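Local coordinates for protein 2,5-dihydroxypyridine 5,6-dioxygenase (Pseudomonas putida KT2440, PDB 7CUP) that uses iron to cleave the ring of 2,5-dihydroxypyridine with dioxygen, giving N-formylmaleamate in the aerobic breakdown of nicotinate, at residues 207-219 with 315-327. Residues are numbered along the deposited sequence; the frame is centred on the assembly and turned at random.
With FE (Fe (III) ion), chain G.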
ATOM      1  N   THR A 207      11.413  14.010 -50.305  1.00 35.49           N
ATOM      2  CA  THR A 207      11.988  12.802 -49.664  1.00 36.92           C
ATOM      3  C   THR A 207      12.448  13.134 -48.235  1.00 35.63           C
ATOM      4  O   THR A 207      13.218  14.113 -48.046  1.00 30.87           O
ATOM      5  CB  THR A 207      13.145  12.259 -50.509  1.00 40.00           C
ATOM      6  OG1 THR A 207      12.635  12.210 -51.836  1.00 39.83           O
ATOM      7  CG2 THR A 207      13.624  10.883 -50.105  1.00 38.74           C
ATOM      8  N   LEU A 208      11.988  12.338 -47.261  1.00 33.57           N
ATOM      9  CA  LEU A 208      12.590  12.308 -45.908  1.00 32.77           C
ATOM     10  C   LEU A 208      13.206  10.928 -45.701  1.00 30.22           C
ATOM     11  O   LEU A 208      12.480   9.938 -45.816  1.00 30.34           O
ATOM     12  CB  LEU A 208      11.523  12.643 -44.864  1.00 33.32           C
ATOM     13  CG  LEU A 208      11.051  14.097 -44.884  1.00 32.36           C
ATOM     14  CD1 LEU A 208       9.733  14.249 -44.136  1.00 31.75           C
ATOM     15  CD2 LEU A 208      12.120  15.055 -44.341  1.00 29.78           C
ATOM     16  N   VAL A 209      14.520  10.892 -45.462  1.00 30.13           N
ATOM     17  CA  VAL A 209      15.260   9.626 -45.196  1.00 31.81           C
ATOM     18  C   VAL A 209      15.484   9.519 -43.684  1.00 29.47           C
ATOM     19  O   VAL A 209      16.185  10.371 -43.089  1.00 31.98           O
ATOM     20  CB  VAL A 209      16.583   9.547 -45.986  1.00 33.25           C
ATOM     21  CG1 VAL A 209      17.444   8.363 -45.545  1.00 31.13           C
ATOM     22  CG2 VAL A 209      16.311   9.517 -47.491  1.00 33.60           C
ATOM     23  N   LEU A 210      14.909   8.494 -43.082  1.00 29.49           N
ATOM     24  CA  LEU A 210      15.328   8.097 -41.720  1.00 30.69           C
ATOM     25  C   LEU A 210      16.668   7.400 -41.915  1.00 29.93           C
ATOM     26  O   LEU A 210      16.692   6.346 -42.535  1.00 28.88           O
ATOM     27  CB  LEU A 210      14.284   7.178 -41.084  1.00 31.37           C
ATOM     28  CG  LEU A 210      13.033   7.860 -40.545  1.00 31.39           C
ATOM     29  CD1 LEU A 210      12.251   8.540 -41.657  1.00 30.50           C
ATOM     30  CD2 LEU A 210      12.152   6.842 -39.846  1.00 30.75           C
ATOM     31  N   ASP A 211      17.754   8.025 -41.496  1.00 32.08           N
ATOM     32  CA  ASP A 211      19.096   7.412 -41.600  1.00 29.69           C
ATOM     33  C   ASP A 211      19.257   6.393 -40.479  1.00 31.85           C
ATOM     34  O   ASP A 211      18.426   6.380 -39.545  1.00 28.47           O
ATOM     35  CB  ASP A 211      20.196   8.458 -41.540  1.00 31.68           C
ATOM     36  CG  ASP A 211      21.521   7.952 -42.073  1.00 33.05           C
ATOM     37  OD1 ASP A 211      21.548   6.817 -42.576  1.00 33.60           O
ATOM     38  OD2 ASP A 211      22.489   8.703 -42.007  1.00 37.42           O
ATOM     39  N   VAL A 212      20.283   5.550 -40.593  1.00 31.48           N
ATOM     40  CA  VAL A 212      20.768   4.700 -39.471  1.00 31.14           C
ATOM     41  C   VAL A 212      20.911   5.663 -38.289  1.00 28.45           C
ATOM     42  O   VAL A 212      21.458   6.763 -38.491  1.00 26.32           O
ATOM     43  CB  VAL A 212      22.088   3.964 -39.815  1.00 33.52           C
ATOM     44  CG1 VAL A 212      22.659   3.219 -38.612  1.00 34.49           C
ATOM     45  CG2 VAL A 212      21.926   2.997 -40.983  1.00 34.75           C
ATOM     46  N   GLY A 213      20.333   5.317 -37.138  1.00 28.05           N
ATOM     47  CA  GLY A 213      20.414   6.149 -35.923  1.00 27.05           C
ATOM     48  C   GLY A 213      19.217   7.069 -35.753  1.00 26.25           C
ATOM     49  O   GLY A 213      19.046   7.601 -34.642  1.00 25.10           O
ATOM     50  N   ASP A 214      18.401   7.286 -36.784  1.00 25.40           N
ATOM     51  CA  ASP A 214      17.225   8.169 -36.622  1.00 24.96           C
ATOM     52  C   ASP A 214      16.140   7.385 -35.894  1.00 24.31           C
ATOM     53  O   ASP A 214      16.279   6.168 -35.753  1.00 26.69           O
ATOM     54  CB  ASP A 214      16.795   8.789 -37.945  1.00 26.95           C
ATOM     55  CG  ASP A 214      17.745   9.890 -38.391  1.00 27.55           C
ATOM     56  OD1 ASP A 214      18.377  10.497 -37.506  1.00 26.50           O
ATOM     57  OD2 ASP A 214      17.841  10.138 -39.620  1.00 29.74           O
ATOM     58  N   ILE A 215      15.094   8.064 -35.437  1.00 24.89           N
ATOM     59  CA  ILE A 215      14.167   7.479 -34.425  1.00 24.67           C
ATOM     60  C   ILE A 215      12.726   7.541 -34.934  1.00 22.32           C
ATOM     61  O   ILE A 215      12.335   8.563 -35.525  1.00 21.97           O
ATOM     62  CB  ILE A 215      14.362   8.204 -33.075  1.00 24.07           C
ATOM     63  CG1 ILE A 215      15.798   8.024 -32.582  1.00 25.86           C
ATOM     64  CG2 ILE A 215      13.344   7.741 -32.042  1.00 24.64           C
ATOM     65  CD1 ILE A 215      16.094   8.677 -31.245  1.00 28.51           C
ATOM     66  N   ILE A 216      11.947   6.513 -34.624  1.00 21.71           N
ATOM     67  CA  ILE A 216      10.468   6.576 -34.725  1.00 22.67           C
ATOM     68  C   ILE A 216       9.853   6.456 -33.330  1.00 23.42           C
ATOM     69  O   ILE A 216      10.184   5.498 -32.635  1.00 23.05           O
ATOM     70  CB  ILE A 216       9.913   5.525 -35.688  1.00 21.47           C
ATOM     71  CG1 ILE A 216      10.602   5.612 -37.049  1.00 22.55           C
ATOM     72  CG2 ILE A 216       8.416   5.724 -35.781  1.00 22.68           C
ATOM     73  CD1 ILE A 216      10.266   4.490 -37.949  1.00 23.58           C
ATOM     74  N   LEU A 217       8.995   7.419 -32.967  1.00 22.38           N
ATOM     75  CA  LEU A 217       8.140   7.367 -31.760  1.00 23.57           C
ATOM     76  C   LEU A 217       6.709   7.090 -32.220  1.00 23.74           C
ATOM     77  O   LEU A 217       6.271   7.710 -33.175  1.00 26.18           O
ATOM     78  CB  LEU A 217       8.282   8.715 -31.049  1.00 23.17           C
ATOM     79  CG  LEU A 217       9.709   9.140 -30.714  1.00 22.49           C
ATOM     80  CD1 LEU A 217       9.715  10.503 -30.073  1.00 24.41           C
ATOM     81  CD2 LEU A 217      10.386   8.135 -29.790  1.00 23.28           C
ATOM     82  N   PRO A 218       5.921   6.196 -31.582  1.00 26.08           N
ATOM     83  CA  PRO A 218       6.287   5.534 -30.316  1.00 25.65           C
ATOM     84  C   PRO A 218       7.065   4.202 -30.341  1.00 26.17           C
ATOM     85  O   PRO A 218       7.119   3.585 -29.305  1.00 25.71           O
ATOM     86  CB  PRO A 218       4.905   5.232 -29.709  1.00 24.85           C
ATOM     87  CG  PRO A 218       4.061   4.911 -30.914  1.00 25.99           C
ATOM     88  CD  PRO A 218       4.556   5.835 -32.016  1.00 25.63           C
ATOM     89  N   PHE A 219       7.698   3.806 -31.447  1.00 23.36           N
ATOM     90  CA  PHE A 219       8.452   2.528 -31.505  1.00 24.50           C
ATOM     91  C   PHE A 219       9.672   2.623 -30.579  1.00 24.23           C
ATOM     92  O   PHE A 219      10.093   1.601 -30.046  1.00 24.79           O
ATOM     93  CB  PHE A 219       8.911   2.144 -32.916  1.00 24.95           C
ATOM     94  CG  PHE A 219       7.859   2.119 -34.003  1.00 24.51           C
ATOM     95  CD1 PHE A 219       6.508   2.101 -33.709  1.00 25.44           C
ATOM     96  CD2 PHE A 219       8.237   2.133 -35.341  1.00 25.96           C
ATOM     97  CE1 PHE A 219       5.561   2.094 -34.725  1.00 26.23           C
ATOM     98  CE2 PHE A 219       7.288   2.110 -36.358  1.00 24.15           C
ATOM     99  CZ  PHE A 219       5.949   2.127 -36.044  1.00 25.78           C
ATOM    100  N   THR A 315      -7.486  11.081 -37.643  1.00 33.04           N
ATOM    101  CA  THR A 315      -7.049   9.659 -37.557  1.00 34.55           C
ATOM    102  C   THR A 315      -6.265   9.461 -36.259  1.00 29.55           C
ATOM    103  O   THR A 315      -5.556  10.361 -35.826  1.00 25.08           O
ATOM    104  CB  THR A 315      -6.222   9.256 -38.785  1.00 33.27           C
ATOM    105  OG1 THR A 315      -5.995   7.851 -38.742  1.00 38.22           O
ATOM    106  CG2 THR A 315      -4.895   9.972 -38.859  1.00 34.37           C
ATOM    107  N   PRO A 316      -6.435   8.329 -35.547  1.00 33.44           N
ATOM    108  CA  PRO A 316      -5.731   8.109 -34.284  1.00 32.37           C
ATOM    109  C   PRO A 316      -4.238   7.798 -34.447  1.00 33.60           C
ATOM    110  O   PRO A 316      -3.498   8.012 -33.513  1.00 34.24           O
ATOM    111  CB  PRO A 316      -6.429   6.876 -33.710  1.00 34.69           C
ATOM    112  CG  PRO A 316      -6.920   6.132 -34.922  1.00 35.99           C
ATOM    113  CD  PRO A 316      -7.330   7.216 -35.889  1.00 34.29           C
ATOM    114  N   CYS A 317      -3.829   7.277 -35.604  1.00 32.13           N
ATOM    115  CA  CYS A 317      -2.421   6.855 -35.831  1.00 31.17           C
ATOM    116  C   CYS A 317      -1.491   8.078 -35.863  1.00 30.90           C
ATOM    117  O   CYS A 317      -1.614   8.905 -36.766  1.00 30.17           O
ATOM    118  CB  CYS A 317      -2.306   6.053 -37.112  1.00 33.39           C
ATOM    119  SG  CYS A 317      -0.639   5.424 -37.407  1.00 33.28           S
ATOM    120  N   HIS A 318      -0.551   8.158 -34.921  1.00 28.59           N
ATOM    121  CA  HIS A 318       0.346   9.320 -34.741  1.00 27.89           C
ATOM    122  C   HIS A 318       1.803   8.865 -34.587  1.00 28.59           C
ATOM    123  O   HIS A 318       2.106   8.085 -33.646  1.00 25.93           O
ATOM    124  CB  HIS A 318      -0.138  10.115 -33.534  1.00 31.79           C
ATOM    125  CG  HIS A 318       0.821  11.181 -33.154  1.00 32.90           C
ATOM    126  ND1 HIS A 318       1.549  11.130 -31.992  1.00 34.89           N
ATOM    127  CD2 HIS A 318       1.221  12.275 -33.821  1.00 32.35           C
ATOM    128  CE1 HIS A 318       2.348  12.166 -31.932  1.00 34.38           C
ATOM    129  NE2 HIS A 318       2.157  12.884 -33.036  1.00 35.37           N
ATOM    130  N   LEU A 319       2.694   9.365 -35.447  1.00 26.93           N
ATOM    131  CA  LEU A 319       4.165   9.145 -35.336  1.00 27.19           C
ATOM    132  C   LEU A 319       4.881  10.485 -35.202  1.00 26.42           C
ATOM    133  O   LEU A 319       4.445  11.462 -35.838  1.00 25.41           O
ATOM    134  CB  LEU A 319       4.680   8.394 -36.564  1.00 24.94           C
ATOM    135  CG  LEU A 319       3.980   7.072 -36.860  1.00 29.68           C
ATOM    136  CD1 LEU A 319       4.552   6.469 -38.137  1.00 31.49           C
ATOM    137  CD2 LEU A 319       4.103   6.086 -35.700  1.00 28.80           C
ATOM    138  N   ASP A 320       5.886  10.530 -34.323  1.00 26.26           N
ATOM    139  CA  ASP A 320       6.888  11.614 -34.190  1.00 23.92           C
ATOM    140  C   ASP A 320       8.215  11.020 -34.611  1.00 22.70           C
ATOM    141  O   ASP A 320       8.589   9.932 -34.091  1.00 22.90           O
ATOM    142  CB  ASP A 320       6.943  12.192 -32.779  1.00 25.13           C
ATOM    143  CG  ASP A 320       5.776  13.119 -32.501  1.00 29.97           C
ATOM    144  OD1 ASP A 320       5.227  13.631 -33.468  1.00 30.12           O
ATOM    145  OD2 ASP A 320       5.409  13.279 -31.331  1.00 30.13           O
ATOM    146  N   ILE A 321       8.896  11.702 -35.523  1.00 23.90           N
ATOM    147  CA  ILE A 321      10.142  11.191 -36.153  1.00 24.77           C
ATOM    148  C   ILE A 321      11.169  12.312 -36.186  1.00 25.21           C
ATOM    149  O   ILE A 321      11.075  13.198 -37.028  1.00 29.79           O
ATOM    150  CB  ILE A 321       9.850  10.654 -37.561  1.00 25.69           C
ATOM    151  CG1 ILE A 321       8.793   9.556 -37.514  1.00 26.44           C
ATOM    152  CG2 ILE A 321      11.144  10.202 -38.209  1.00 26.57           C
ATOM    153  CD1 ILE A 321       8.316   9.073 -38.877  1.00 26.24           C
ATOM    154  N   PRO A 322      12.172  12.296 -35.285  1.00 24.73           N
ATOM    155  CA  PRO A 322      13.306  13.215 -35.344  1.00 25.10           C
ATOM    156  C   PRO A 322      14.454  12.693 -36.219  1.00 25.78           C
ATOM    157  O   PRO A 322      14.791  11.538 -36.138  1.00 26.12           O
ATOM    158  CB  PRO A 322      13.794  13.318 -33.894  1.00 25.24           C
ATOM    159  CG  PRO A 322      13.283  12.050 -33.213  1.00 24.73           C
ATOM    160  CD  PRO A 322      12.235  11.425 -34.101  1.00 26.13           C
ATOM    161  N   LEU A 323      15.051  13.579 -37.014  1.00 25.57           N
ATOM    162  CA  LEU A 323      16.215  13.260 -37.876  1.00 24.96           C
ATOM    163  C   LEU A 323      17.411  14.076 -37.406  1.00 26.82           C
ATOM    164  O   LEU A 323      17.221  15.262 -37.038  1.00 27.68           O
ATOM    165  CB  LEU A 323      15.863  13.579 -39.328  1.00 26.38           C
ATOM    166  CG  LEU A 323      14.572  12.969 -39.827  1.00 24.70           C
ATOM    167  CD1 LEU A 323      14.290  13.461 -41.231  1.00 26.29           C
ATOM    168  CD2 LEU A 323      14.636  11.445 -39.780  1.00 27.02           C
ATOM    169  N   ARG A 324      18.589  13.452 -37.416  1.00 25.93           N
ATOM    170  CA  ARG A 324      19.890  14.083 -37.107  1.00 29.92           C
ATOM    171  C   ARG A 324      20.541  14.622 -38.383  1.00 29.91           C
ATOM    172  O   ARG A 324      20.174  14.155 -39.471  1.00 27.56           O
ATOM    173  CB  ARG A 324      20.894  13.039 -36.620  1.00 33.25           C
ATOM    174  CG  ARG A 324      20.845  12.772 -35.136  1.00 38.48           C
ATOM    175  CD  ARG A 324      21.012  11.295 -34.919  1.00 40.74           C
ATOM    176  NE  ARG A 324      22.256  10.675 -35.365  1.00 45.46           N
ATOM    177  CZ  ARG A 324      22.381   9.797 -36.370  1.00 41.48           C
ATOM    178  NH1 ARG A 324      21.365   9.449 -37.172  1.00 35.68           N
ATOM    179  NH2 ARG A 324      23.571   9.279 -36.566  1.00 42.55           N
ATOM    180  N   ASN A 325      21.535  15.500 -38.222  1.00 32.71           N
ATOM    181  CA  ASN A 325      22.537  15.850 -39.271  1.00 37.94           C
ATOM    182  C   ASN A 325      21.884  16.618 -40.412  1.00 37.70           C
ATOM    183  O   ASN A 325      22.493  16.668 -41.482  1.00 42.01           O
ATOM    184  CB  ASN A 325      23.192  14.614 -39.890  1.00 38.62           C
ATOM    185  CG  ASN A 325      23.844  13.746 -38.844  1.00 40.51           C
ATOM    186  OD1 ASN A 325      24.308  14.274 -37.846  1.00 39.92           O
ATOM    187  ND2 ASN A 325      23.856  12.431 -39.054  1.00 47.03           N
ATOM    188  N   CYS A 326      20.723  17.232 -40.168  1.00 36.18           N
ATOM    189  CA  CYS A 326      19.877  17.828 -41.222  1.00 35.87           C
ATOM    190  C   CYS A 326      20.274  19.292 -41.380  1.00 35.28           C
ATOM    191  O   CYS A 326      20.742  19.906 -40.392  1.00 35.73           O
ATOM    192  CB  CYS A 326      18.384  17.714 -40.933  1.00 36.55           C
ATOM    193  SG  CYS A 326      17.669  16.093 -41.317  1.00 33.67           S
ATOM    194  N   ASP A 327      20.144  19.788 -42.606  1.00 36.13           N
ATOM    195  CA  ASP A 327      20.144  21.231 -42.917  1.00 37.24           C
ATOM    196  C   ASP A 327      18.678  21.641 -43.001  1.00 33.10           C
ATOM    197  O   ASP A 327      17.913  20.980 -43.727  1.00 30.61           O
ATOM    198  CB  ASP A 327      20.927  21.519 -44.203  1.00 41.08           C
ATOM    199  CG  ASP A 327      22.391  21.109 -44.184  1.00 39.59           C
ATOM    200  OD1 ASP A 327      22.989  21.017 -43.095  1.00 41.82           O
ATOM    201  OD2 ASP A 327      22.920  20.886 -45.272  1.00 48.08           O
TER
HETATM  202 FE    FE G 401       3.206  14.715 -33.645  1.00 43.68          FE
HETATM  203  O   HOH W   1      21.657  11.651 -41.262  1.00 42.72           O
HETATM  204  O   HOH W   2      19.160  12.007 -40.760  1.00 28.08           O
HETATM  205  O   HOH W   3      17.246  11.169 -34.762  1.00 28.86           O
HETATM  206  O   HOH W   4       3.291  15.169 -31.377  1.00 30.85           O
HETATM  207  O   HOH W   5       0.958  15.227 -34.098  1.00 37.96           O
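Asp214 and Arg324 meet near one end of this contact, and Leu217 and Asp320 form a backbone bridge toward the other. Asp214 CB lies 3.9 Å from Pro322 O. Asp214 CG lies beside the backbone N (chi1 -74°), which sets it against CA and CD2 of Leu323. Asp214 OD1 accepts from Arg324 N at 3.0 Å. Asp214 OD1 also accepts from Arg324 NH1 in a salt bridge of 3.2 Å. These two donors reach OD1 from opposite faces of the carboxylate, whose plane is turned 73° from the guanidinium. OD2 rests on Leu323 CD2 and accepts from Asp211 N, across a type II turn from Asp211 to Asp214. Arg324 NH1 also donates to Val212 O, so the arginine grips this turn. A water joins OD1 to Pro322 O. A second water lies between OD2 and Arg324 O and probably links them, though it has more acceptors in reach than protons.

At the other end, Leu217 N donates to Asp320 O at 2.8 Å, and Asp320 N returns a bond to Leu217 O. This is a single antiparallel hydrogen-bonded pair. Between the salt bridge and the backbone bridge Pro322 has no N-H to give; its CD lies 3.2 Å from Ile215 O, which is buried without a hydrogen-bond partner. Leu210 CG packs on Ile321 CG2 at 3.8 Å, the two side chains crossing at about a right angle.

The bridge borders the active site. Asp320 OD1 and His318 NE2 bind the iron together with His265, Ser302 and two waters, while Asp320 OD2 pairs with Arg293. Strand 319-323 is the outermost of its antiparallel sheet within the chain, beside strand 299-303. Strand 207-210 belongs to another sheet, and its axis lies 82° from that of strand 319-323. Helix 243-253 packs on Leu319 and Phe219, and Glu246 of a second subunit pairs with Arg324 NH2.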